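Local structure of GGDEF and EAL domain-containing protein (Vibrio cholerae O1 str. 2010EL-1786, 6PWK) at residues A[268-273]-A[302-307]; A[352-357]-A[385-390]; A[376-381]-A[403-408]. The protein probably acts as a receptor for the second messenger c-di-GMP, which it binds, in signalling that controls large adhesins and biofilm formation. One frame throughout, in Å; residues are numbered along the deposited sequence.

Interaction 1. Residues A[268-273]-A[302-307]; sequences PLAINI and HFEIPE. With MG (magnesium ion), chain E; C2E (9,9'-[(2R,3R,3aS,5S,7aR,9R,10R,10aS,12S,14aR)-3,5,10,12-tetrahydroxy-5,12-dioxidooctahydro-2H,7H-difuro[3,2-d:3',2'-j][1,3,7,9,2,8]tetraoxadiphosphacyclododecine-2,9-diyl]bis(2-amino-1,9-dihydro-6H-purin-6-one)), chain C.
N272 and E304, bridged partners on adjacent parallel strands, converge on one magnesium ion. Their side chains lie side by side and point the same way, with amide and carboxylate planes turned 79° apart. E304 binds through OE1, 2.2 Å from the magnesium, and its chain, bent at chi2 (149°), swings the carboxylate to the ion. E218 and D334 complete the protein ligands, while phosphate oxygen O2P of the c-di-GMP sits 2.1 Å from the magnesium. The other carboxylate oxygen, OE2, is held by K355 and Y353, second-shell groups that should restrain the rotation of E304.

The backbones beneath run parallel and are tied by four hydrogen bonds. I271 turns both its backbone N and O to strand 302-305: N donates to H302 O (2.7 Å) and O accepts from E304 N (2.7 Å). H302 N to L269 O and I273 N to E304 O extend the pairing at either end.

Packing differs between the two sides of the sheet. On the face that carries A270 and E304, the H302 imidazole has P268 CB over one of its own faces, a CH-pi contact 4.0 Å from the ring centroid; the ring nitrogens are engaged by H216 and K352. On this same side N272 CB lies 3.6 Å from N31 of the ligand's guanine base. On the reverse, I273 CD1 meets the edge of the F303 ring, 3.8 Å from F303 CD1, where the helix 245-261 also contacts both residues. Such acidic and amide ligands, borne by neighbouring parallel strands of a TIM-barrel-like domain and joined to a phosphate through a metal, typify the EAL-domain c-di-GMP site.

Interaction 2. Residues A[352-357]-A[385-390]; sequences KYVKLD and ITTIAS
I388 packs against the Y353 ring and the aliphatic chain of K355. I388 CD1 comes obliquely to the ring, 3.7 Å from Y353 CD1, while I388 CG2, anti to the backbone N, meets K355 CE at 4.0 Å. The bend of K355 at chi3 (-61°) folds that methylene over the isoleucine, and the ammonium group goes on to E218, H216 and Q410. The Y353 ring also stacks edge-to-face with H216.

The opposite face of the pair is mostly apolar and turned to helix 367-382. There V354 CG2 touches T387 CG2 at 3.7 Å, and the V354 and I385 side chains cross at about a right angle, CG1 touching CG2. The parallel backbones are joined by V354 N to T386 O (2.8 Å), I388 N to V354 O (2.7 Å) and L356 N to I388 O; a further bond, T386 N to K352 O, is weak. Together the strands and helix 367-382 form a beta-alpha-beta unit. The chemistry is two-sided: mainly hydrocarbon faces the helix, with the T387 hydroxyl among it, whereas on the other side aliphatic and aromatic carbon surrounds the K355 ammonium and Y353 hydroxyl, which serve carboxylates of the metal site, E304 among them.

Interaction 3. Residues A[376-381]-A[403-408]; sequences ISRTAH and EHFIEV
One aromatic pair, H381 with F405, joins the two segments. The rings approach rim to rim, neither over the face of the other, with centroids 5.8 Å apart and planes at 56°. H381 ND1 lies near the plane of the phenyl ring at its edge, 3.6 Å from F405 CD1. The phenylalanine reaches the helix because its CG stands between backbone N and carbonyl carbon (chi1 41°) on a residue with left-handed backbone angles.

Carbon contacts broaden the patch. S377 CB lies 3.7 Å from F405 CE1; R378 CG lies 3.6 Å from F405 CZ, and the chain runs on extended from there. I406 CD1 approaches the hydroxyl of S377 at 3.9 Å from OG. E407 slides past H381 in the opposite direction, with its CG 3.4 Å from H381 NE2.

Polar groups add little directly between the segments. S377 OG bonds back to L373 O within its own helix, and H404 NE2 is taken by K370 O.

The loop after helix 395-402 is thus laid along the outer turns of helix 367-382 before the chain enters strand 408-409; I406 reaches inward to L356 of strand 353-356, and V408 pairs with A389 of strand 386-389.

In the fold
Interactions 1 and 2 are buried strand pairings of the same sheet, whereas interaction 3 is a partly exposed helix-loop contact at its outer side. The first two meet directly: interaction 2 supplies the lysine and tyrosine that steady the metal-binding glutamate of interaction 1. Interactions 2 and 3 share a beta-alpha-beta unit; helix 367-382 lies in the chain between the two strands of interaction 2, and backbone bonds from I385 to A380 and from A389 to V408 stitch them together. Chemistry follows place: metal coordination and buried charge inside, apolar side chains between sheet and helix, and ring-edge and aliphatic contacts toward the surface.

Interaction 1. Residues A[268-273]-A[302-307]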
loop_
_atom_site.group_PDB
_atom_site.type_symbol
_atom_site.label_atom_id
_atom_site.label_comp_id
_atom_site.label_asym_id
_atom_site.label_seq_id
_atom_site.Cartn_x
_atom_site.Cartn_y
_atom_site.Cartn_z
ATOM N N PRO A 268 9.414 10.467 -32.832
ATOM C CA PRO A 268 9.181 9.889 -31.505
ATOM C C PRO A 268 7.698 9.694 -31.235
ATOM O O PRO A 268 6.845 10.408 -31.767
ATOM C CB PRO A 268 9.790 10.926 -30.551
ATOM C CG PRO A 268 10.754 11.697 -31.386
ATOM C CD PRO A 268 10.150 11.742 -32.755
ATOM N N LEU A 269 7.398 8.707 -30.398
ATOM C CA LEU A 269 6.032 8.388 -30.009
ATOM C C LEU A 269 5.867 8.612 -28.513
ATOM O O LEU A 269 6.708 8.176 -27.719
ATOM C CB LEU A 269 5.680 6.945 -30.375
ATOM C CG LEU A 269 5.664 6.622 -31.868
ATOM C CD1 LEU A 269 5.262 5.175 -32.085
ATOM C CD2 LEU A 269 4.724 7.563 -32.605
ATOM N N ALA A 270 4.786 9.288 -28.135
ATOM C CA ALA A 270 4.491 9.587 -26.741
ATOM C C ALA A 270 3.489 8.567 -26.215
ATOM O O ALA A 270 2.351 8.507 -26.692
ATOM C CB ALA A 270 3.948 11.008 -26.590
ATOM N N ILE A 271 3.912 7.773 -25.234
ATOM C CA ILE A 271 3.081 6.729 -24.643
ATOM C C ILE A 271 2.580 7.219 -23.292
ATOM O O ILE A 271 3.377 7.598 -22.425
ATOM C CB ILE A 271 3.856 5.412 -24.490
ATOM C CG1 ILE A 271 4.447 4.975 -25.831
ATOM C CG2 ILE A 271 2.951 4.329 -23.926
ATOM C CD1 ILE A 271 5.244 3.693 -25.741
ATOM N N ASN A 272 1.260 7.207 -23.108
ATOM C CA ASN A 272 0.683 7.554 -21.816
ATOM C C ASN A 272 0.895 6.421 -20.818
ATOM O O ASN A 272 0.777 5.239 -21.156
ATOM C CB ASN A 272 -0.811 7.849 -21.953
ATOM C CG ASN A 272 -1.091 9.097 -22.765
ATOM O OD1 ASN A 272 -0.938 10.217 -22.277
ATOM N ND2 ASN A 272 -1.516 8.910 -24.009
ATOM N N ILE A 273 1.207 6.789 -19.577
ATOM C CA ILE A 273 1.402 5.837 -18.492
ATOM C C ILE A 273 0.473 6.222 -17.350
ATOM O O ILE A 273 0.448 7.384 -16.931
ATOM C CB ILE A 273 2.866 5.808 -18.006
ATOM C CG1 ILE A 273 3.820 5.544 -19.173
ATOM C CG2 ILE A 273 3.046 4.759 -16.920
ATOM C CD1 ILE A 273 3.651 4.183 -19.813
ATOM N N HIS A 302 8.838 8.550 -25.924
ATOM C CA HIS A 302 8.553 9.537 -24.890
ATOM C C HIS A 302 7.466 8.972 -23.987
ATOM O O HIS A 302 6.394 8.592 -24.467
ATOM C CB HIS A 302 8.106 10.868 -25.497
ATOM C CG HIS A 302 9.188 11.598 -26.229
ATOM N ND1 HIS A 302 8.998 12.844 -26.785
ATOM C CD2 HIS A 302 10.472 11.260 -26.496
ATOM C CE1 HIS A 302 10.118 13.243 -27.363
ATOM N NE2 HIS A 302 11.028 12.299 -27.202
ATOM N N PHE A 303 7.740 8.908 -22.689
ATOM C CA PHE A 303 6.782 8.394 -21.719
ATOM C C PHE A 303 6.046 9.563 -21.077
ATOM O O PHE A 303 6.658 10.386 -20.389
ATOM C CB PHE A 303 7.478 7.533 -20.666
ATOM C CG PHE A 303 7.945 6.205 -21.191
ATOM C CD1 PHE A 303 7.067 5.140 -21.295
ATOM C CD2 PHE A 303 9.258 6.026 -21.593
ATOM C CE1 PHE A 303 7.490 3.919 -21.785
ATOM C CE2 PHE A 303 9.688 4.805 -22.083
ATOM C CZ PHE A 303 8.803 3.751 -22.179
ATOM N N GLU A 304 4.738 9.636 -21.308
ATOM C CA GLU A 304 3.918 10.733 -20.806
ATOM C C GLU A 304 3.409 10.361 -19.418
ATOM O O GLU A 304 2.590 9.449 -19.271
ATOM C CB GLU A 304 2.768 11.027 -21.766
ATOM C CG GLU A 304 2.322 12.479 -21.752
ATOM C CD GLU A 304 1.799 12.943 -23.099
ATOM O OE1 GLU A 304 0.569 12.903 -23.313
ATOM O OE2 GLU A 304 2.622 13.343 -23.951
ATOM N N ILE A 305 3.890 11.069 -18.408
ATOM C CA ILE A 305 3.596 10.776 -17.007
ATOM C C ILE A 305 2.659 11.855 -16.480
ATOM O O ILE A 305 2.949 13.045 -16.647
ATOM C CB ILE A 305 4.881 10.713 -16.161
ATOM C CG1 ILE A 305 5.822 9.639 -16.712
ATOM C CG2 ILE A 305 4.549 10.445 -14.708
ATOM C CD1 ILE A 305 7.175 9.610 -16.042
ATOM N N PRO A 306 1.540 11.493 -15.851
ATOM C CA PRO A 306 0.624 12.516 -15.334
ATOM C C PRO A 306 1.275 13.332 -14.229
ATOM O O PRO A 306 2.128 12.844 -13.485
ATOM C CB PRO A 306 -0.561 11.698 -14.802
ATOM C CG PRO A 306 -0.437 10.354 -15.453
ATOM C CD PRO A 306 1.033 10.133 -15.615
ATOM N N GLU A 307 0.856 14.597 -14.131
ATOM C CA GLU A 307 1.398 15.476 -13.099
ATOM C C GLU A 307 1.115 14.940 -11.701
ATOM O O GLU A 307 1.911 15.159 -10.780
ATOM C CB GLU A 307 0.829 16.885 -13.262
ATOM C CG GLU A 307 1.231 17.853 -12.160
ATOM C CD GLU A 307 0.869 19.286 -12.482
ATOM O OE1 GLU A 307 1.740 20.020 -12.997
ATOM O OE2 GLU A 307 -0.289 19.677 -12.226
HETATM MG MG MG E . -1.391 12.477 -22.513
HETATM P P1 C2E C . -4.977 12.476 -22.599
HETATM O O2P C2E C . -3.518 12.344 -22.258
HETATM O O1P C2E C . -5.333 13.892 -22.242
HETATM O "O5'" C2E C . -5.237 12.376 -24.212
HETATM C "C5'" C2E C . -5.950 13.398 -24.825
HETATM C "C4'" C2E C . -7.424 12.915 -24.924
HETATM O "O4'" C2E C . -8.182 13.862 -25.391
HETATM C "C3'" C2E C . -7.566 11.789 -25.963
HETATM O "O3'" C2E C . -8.771 11.227 -25.764
HETATM C "C2'" C2E C . -7.626 12.608 -27.261
HETATM O "O2'" C2E C . -8.180 11.775 -28.367
HETATM C "C1'" C2E C . -8.535 13.476 -26.917
HETATM N N9 C2E C . -8.641 14.747 -27.587
HETATM C C8 C2E C . -7.447 14.757 -28.228
HETATM N N7 C2E C . -7.384 15.927 -28.915
HETATM C C5 C2E C . -8.499 16.613 -28.694
HETATM C C6 C2E C . -9.028 17.981 -29.161
HETATM O O6 C2E C . -8.404 18.675 -29.890
HETATM N N1 C2E C . -10.310 18.436 -28.716
HETATM C C2 C2E C . -11.124 17.644 -27.831
HETATM N N2 C2E C . -12.436 18.060 -27.344
HETATM N N3 C2E C . -10.592 16.360 -27.405
HETATM C C4 C2E C . -9.265 15.876 -27.863
HETATM P P11 C2E C . -8.696 9.576 -25.623
HETATM O O21 C2E C . -8.309 8.780 -26.840
HETATM O O11 C2E C . -10.092 9.122 -25.278
HETATM O O5A C2E C . -7.735 9.404 -24.291
HETATM C C5A C2E C . -8.401 9.739 -23.105
HETATM C C4A C2E C . -7.531 9.461 -21.946
HETATM O O4A C2E C . -7.364 8.171 -21.824
HETATM C C3A C2E C . -6.006 10.137 -22.177
HETATM O O3A C2E C . -5.980 11.549 -21.660
HETATM C C2A C2E C . -5.231 9.437 -21.538
HETATM O O2A C2E C . -5.111 9.949 -20.126
HETATM C C1A C2E C . -5.891 7.951 -21.565
HETATM N N91 C2E C . -5.339 7.220 -22.505
HETATM C C81 C2E C . -5.582 7.196 -23.825
HETATM N N71 C2E C . -4.751 6.272 -24.344
HETATM C C51 C2E C . -4.024 5.752 -23.360
HETATM C C61 C2E C . -2.938 4.683 -23.343
HETATM O O61 C2E C . -2.630 4.176 -24.362
HETATM N N11 C2E C . -2.302 4.300 -22.120
HETATM C C21 C2E C . -2.686 4.925 -20.885
HETATM N N21 C2E C . -2.037 4.533 -19.643
HETATM N N31 C2E C . -3.729 5.952 -20.914
HETATM C C41 C2E C . -4.388 6.344 -22.195
#

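Interaction 2. Residues A[352-357]-A[385-390]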
loop_
_atom_site.group_PDB
_atom_site.type_symbol
_atom_site.label_atom_id
_atom_site.label_comp_id
_atom_site.label_asym_id
_atom_site.label_seq_id
_atom_site.Cartn_x
_atom_site.Cartn_y
_atom_site.Cartn_z
ATOM N N LYS A 352 11.603 16.302 -20.280
ATOM C CA LYS A 352 11.925 16.721 -21.641
ATOM C C LYS A 352 10.907 17.728 -22.160
ATOM O O LYS A 352 11.263 18.660 -22.890
ATOM C CB LYS A 352 11.995 15.505 -22.566
ATOM C CG LYS A 352 12.426 15.828 -23.990
ATOM C CD LYS A 352 12.513 14.568 -24.839
ATOM C CE LYS A 352 13.176 14.849 -26.177
ATOM N NZ LYS A 352 13.388 13.604 -26.966
ATOM N N TYR A 353 9.641 17.561 -21.789
ATOM C CA TYR A 353 8.590 18.468 -22.218
ATOM C C TYR A 353 7.531 18.558 -21.131
ATOM O O TYR A 353 7.516 17.774 -20.178
ATOM C CB TYR A 353 7.961 18.017 -23.540
ATOM C CG TYR A 353 7.244 16.688 -23.458
ATOM C CD1 TYR A 353 5.894 16.622 -23.135
ATOM C CD2 TYR A 353 7.916 15.500 -23.710
ATOM C CE1 TYR A 353 5.235 15.409 -23.060
ATOM C CE2 TYR A 353 7.264 14.282 -23.638
ATOM C CZ TYR A 353 5.924 14.243 -23.314
ATOM O OH TYR A 353 5.272 13.034 -23.242
ATOM N N VAL A 354 6.638 19.528 -21.289
ATOM C CA VAL A 354 5.453 19.659 -20.452
ATOM C C VAL A 354 4.259 19.876 -21.371
ATOM O O VAL A 354 4.247 20.820 -22.170
ATOM C CB VAL A 354 5.579 20.802 -19.427
ATOM C CG1 VAL A 354 6.531 20.404 -18.310
ATOM C CG2 VAL A 354 6.063 22.084 -20.092
ATOM N N LYS A 355 3.276 18.986 -21.287
ATOM C CA LYS A 355 2.037 19.114 -22.041
ATOM C C LYS A 355 1.000 19.763 -21.132
ATOM O O LYS A 355 0.645 19.198 -20.093
ATOM C CB LYS A 355 1.557 17.755 -22.547
ATOM C CG LYS A 355 0.526 17.836 -23.661
ATOM C CD LYS A 355 0.381 16.502 -24.379
ATOM C CE LYS A 355 1.694 16.074 -25.017
ATOM N NZ LYS A 355 1.551 14.820 -25.809
ATOM N N LEU A 356 0.535 20.949 -21.517
ATOM C CA LEU A 356 -0.334 21.736 -20.654
ATOM C C LEU A 356 -1.625 20.992 -20.338
ATOM O O LEU A 356 -2.101 20.164 -21.118
ATOM C CB LEU A 356 -0.662 23.076 -21.311
ATOM C CG LEU A 356 0.457 24.114 -21.370
ATOM C CD1 LEU A 356 0.049 25.282 -22.254
ATOM C CD2 LEU A 356 0.798 24.596 -19.972
ATOM N N ASP A 357 -2.182 21.290 -19.167
ATOM C CA ASP A 357 -3.517 20.820 -18.828
ATOM C C ASP A 357 -4.512 21.339 -19.857
ATOM O O ASP A 357 -4.515 22.528 -20.190
ATOM C CB ASP A 357 -3.894 21.292 -17.421
ATOM C CG ASP A 357 -5.201 20.696 -16.924
ATOM O OD1 ASP A 357 -5.860 19.954 -17.683
ATOM O OD2 ASP A 357 -5.567 20.968 -15.761
ATOM N N ILE A 385 12.784 23.558 -21.230
ATOM C CA ILE A 385 11.816 22.476 -21.348
ATOM C C ILE A 385 10.753 22.881 -22.359
ATOM O O ILE A 385 10.177 23.972 -22.265
ATOM C CB ILE A 385 11.189 22.140 -19.985
ATOM C CG1 ILE A 385 12.271 21.626 -19.035
ATOM C CG2 ILE A 385 10.067 21.127 -20.138
ATOM C CD1 ILE A 385 11.791 21.406 -17.631
ATOM N N THR A 386 10.497 22.001 -23.324
ATOM C CA THR A 386 9.512 22.278 -24.359
ATOM C C THR A 386 8.107 22.276 -23.767
ATOM O O THR A 386 7.737 21.363 -23.024
ATOM C CB THR A 386 9.618 21.238 -25.475
ATOM O OG1 THR A 386 10.954 21.219 -25.991
ATOM C CG2 THR A 386 8.649 21.558 -26.598
ATOM N N THR A 387 7.325 23.301 -24.091
ATOM C CA THR A 387 5.934 23.378 -23.670
ATOM C C THR A 387 5.024 22.979 -24.823
ATOM O O THR A 387 5.247 23.373 -25.972
ATOM C CB THR A 387 5.569 24.786 -23.194
ATOM O OG1 THR A 387 5.699 25.708 -24.282
ATOM C CG2 THR A 387 6.479 25.212 -22.055
ATOM N N ILE A 388 3.998 22.194 -24.509
ATOM C CA ILE A 388 3.061 21.682 -25.501
ATOM C C ILE A 388 1.650 22.018 -25.041
ATOM O O ILE A 388 1.238 21.612 -23.948
ATOM C CB ILE A 388 3.213 20.167 -25.709
ATOM C CG1 ILE A 388 4.652 19.817 -26.099
ATOM C CG2 ILE A 388 2.222 19.668 -26.751
ATOM C CD1 ILE A 388 4.892 18.337 -26.303
ATOM N N ALA A 389 0.915 22.760 -25.866
ATOM C CA ALA A 389 -0.498 22.990 -25.610
ATOM C C ALA A 389 -1.301 21.761 -26.014
ATOM O O ALA A 389 -0.969 21.065 -26.976
ATOM C CB ALA A 389 -0.996 24.219 -26.370
ATOM N N SER A 390 -2.371 21.498 -25.269
ATOM C CA SER A 390 -3.088 20.235 -25.363
ATOM C C SER A 390 -4.546 20.461 -25.732
ATOM O O SER A 390 -5.195 21.377 -25.216
ATOM C CB SER A 390 -3.002 19.461 -24.038
ATOM O OG SER A 390 -3.716 18.239 -24.103
#

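Interaction 3. Residues A[376-381]-A[403-408]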
loop_
_atom_site.group_PDB
_atom_site.type_symbol
_atom_site.label_atom_id
_atom_site.label_comp_id
_atom_site.label_asym_id
_atom_site.label_seq_id
_atom_site.Cartn_x
_atom_site.Cartn_y
_atom_site.Cartn_z
ATOM N N ILE A 376 3.660 29.392 -15.528
ATOM C CA ILE A 376 4.163 28.038 -15.721
ATOM C C ILE A 376 4.815 27.874 -17.088
ATOM O O ILE A 376 5.583 26.929 -17.296
ATOM C CB ILE A 376 3.037 27.006 -15.521
ATOM C CG1 ILE A 376 2.013 27.087 -16.655
ATOM C CG2 ILE A 376 2.355 27.214 -14.177
ATOM C CD1 ILE A 376 0.904 26.061 -16.543
ATOM N N SER A 377 4.532 28.778 -18.028
ATOM C CA SER A 377 5.153 28.700 -19.346
ATOM C C SER A 377 6.603 29.163 -19.293
ATOM O O SER A 377 7.493 28.521 -19.866
ATOM C CB SER A 377 4.358 29.534 -20.349
ATOM O OG SER A 377 2.982 29.197 -20.315
ATOM N N ARG A 378 6.856 30.284 -18.612
ATOM C CA ARG A 378 8.223 30.771 -18.450
ATOM C C ARG A 378 9.078 29.762 -17.698
ATOM O O ARG A 378 10.219 29.485 -18.089
ATOM C CB ARG A 378 8.222 32.111 -17.712
ATOM C CG ARG A 378 8.189 33.343 -18.597
ATOM C CD ARG A 378 8.741 34.540 -17.835
ATOM N NE ARG A 378 8.561 35.801 -18.547
ATOM C CZ ARG A 378 7.564 36.648 -18.319
ATOM N NH1 ARG A 378 6.653 36.367 -17.396
ATOM N NH2 ARG A 378 7.476 37.777 -19.008
ATOM N N THR A 379 8.539 29.205 -16.610
ATOM C CA THR A 379 9.302 28.285 -15.769
ATOM C C THR A 379 9.860 27.119 -16.574
ATOM O O THR A 379 11.015 26.718 -16.386
ATOM C CB THR A 379 8.420 27.776 -14.626
ATOM O OG1 THR A 379 8.081 28.866 -13.761
ATOM C CG2 THR A 379 9.138 26.702 -13.824
ATOM N N ALA A 380 9.061 26.572 -17.492
ATOM C CA ALA A 380 9.531 25.453 -18.301
ATOM C C ALA A 380 10.580 25.905 -19.310
ATOM O O ALA A 380 11.637 25.275 -19.447
ATOM C CB ALA A 380 8.351 24.784 -19.005
ATOM N N HIS A 381 10.312 27.002 -20.023
ATOM C CA HIS A 381 11.244 27.459 -21.050
ATOM C C HIS A 381 12.546 27.962 -20.443
ATOM O O HIS A 381 13.622 27.754 -21.014
ATOM C CB HIS A 381 10.597 28.550 -21.900
ATOM C CG HIS A 381 9.515 28.046 -22.801
ATOM N ND1 HIS A 381 8.263 28.620 -22.851
ATOM C CD2 HIS A 381 9.497 27.023 -23.688
ATOM C CE1 HIS A 381 7.521 27.971 -23.729
ATOM N NE2 HIS A 381 8.245 26.999 -24.251
ATOM N N GLU A 403 -0.173 33.952 -27.411
ATOM C CA GLU A 403 0.323 35.041 -26.578
ATOM C C GLU A 403 1.124 34.557 -25.377
ATOM O O GLU A 403 1.692 35.391 -24.663
ATOM C CB GLU A 403 -0.841 35.911 -26.106
ATOM C CG GLU A 403 -1.628 36.547 -27.236
ATOM C CD GLU A 403 -2.807 37.355 -26.740
ATOM O OE1 GLU A 403 -2.946 37.509 -25.509
ATOM O OE2 GLU A 403 -3.594 37.835 -27.582
ATOM N N HIS A 404 1.188 33.247 -25.138
ATOM C CA HIS A 404 1.937 32.688 -24.020
ATOM C C HIS A 404 3.168 31.911 -24.478
ATOM O O HIS A 404 3.638 31.029 -23.754
ATOM C CB HIS A 404 1.026 31.801 -23.172
ATOM C CG HIS A 404 -0.086 32.547 -22.506
ATOM N ND1 HIS A 404 -1.066 33.211 -23.213
ATOM C CD2 HIS A 404 -0.369 32.744 -21.198
ATOM C CE1 HIS A 404 -1.905 33.781 -22.368
ATOM N NE2 HIS A 404 -1.505 33.514 -21.138
ATOM N N PHE A 405 3.701 32.245 -25.654
ATOM C CA PHE A 405 4.897 31.636 -26.246
ATOM C C PHE A 405 4.952 30.123 -26.019
ATOM O O PHE A 405 5.911 29.578 -25.475
ATOM C CB PHE A 405 6.179 32.316 -25.750
ATOM C CG PHE A 405 6.181 32.650 -24.283
ATOM C CD1 PHE A 405 6.601 31.722 -23.341
ATOM C CD2 PHE A 405 5.784 33.904 -23.844
ATOM C CE1 PHE A 405 6.605 32.031 -21.995
ATOM C CE2 PHE A 405 5.785 34.220 -22.501
ATOM C CZ PHE A 405 6.198 33.282 -21.574
ATOM N N ILE A 406 3.902 29.442 -26.473
ATOM C CA ILE A 406 3.884 27.982 -26.474
ATOM C C ILE A 406 4.593 27.490 -27.728
ATOM O O ILE A 406 4.327 27.975 -28.834
ATOM C CB ILE A 406 2.444 27.451 -26.399
ATOM C CG1 ILE A 406 1.707 28.080 -25.216
ATOM C CG2 ILE A 406 2.436 25.934 -26.287
ATOM C CD1 ILE A 406 2.369 27.825 -23.879
ATOM N N GLU A 407 5.498 26.523 -27.563
ATOM C CA GLU A 407 6.346 26.110 -28.677
ATOM C C GLU A 407 5.598 25.218 -29.662
ATOM O O GLU A 407 5.570 25.501 -30.865
ATOM C CB GLU A 407 7.601 25.406 -28.150
ATOM C CG GLU A 407 8.646 26.364 -27.591
ATOM C CD GLU A 407 9.988 25.699 -27.350
ATOM O OE1 GLU A 407 10.028 24.662 -26.656
ATOM O OE2 GLU A 407 11.004 26.213 -27.866
ATOM N N VAL A 408 4.989 24.135 -29.177
ATOM C CA VAL A 408 4.310 23.183 -30.044
ATOM C C VAL A 408 2.873 23.011 -29.566
ATOM O O VAL A 408 2.555 23.229 -28.392
ATOM C CB VAL A 408 5.056 21.823 -30.106
ATOM C CG1 VAL A 408 6.403 21.919 -29.408
ATOM C CG2 VAL A 408 4.231 20.696 -29.522
#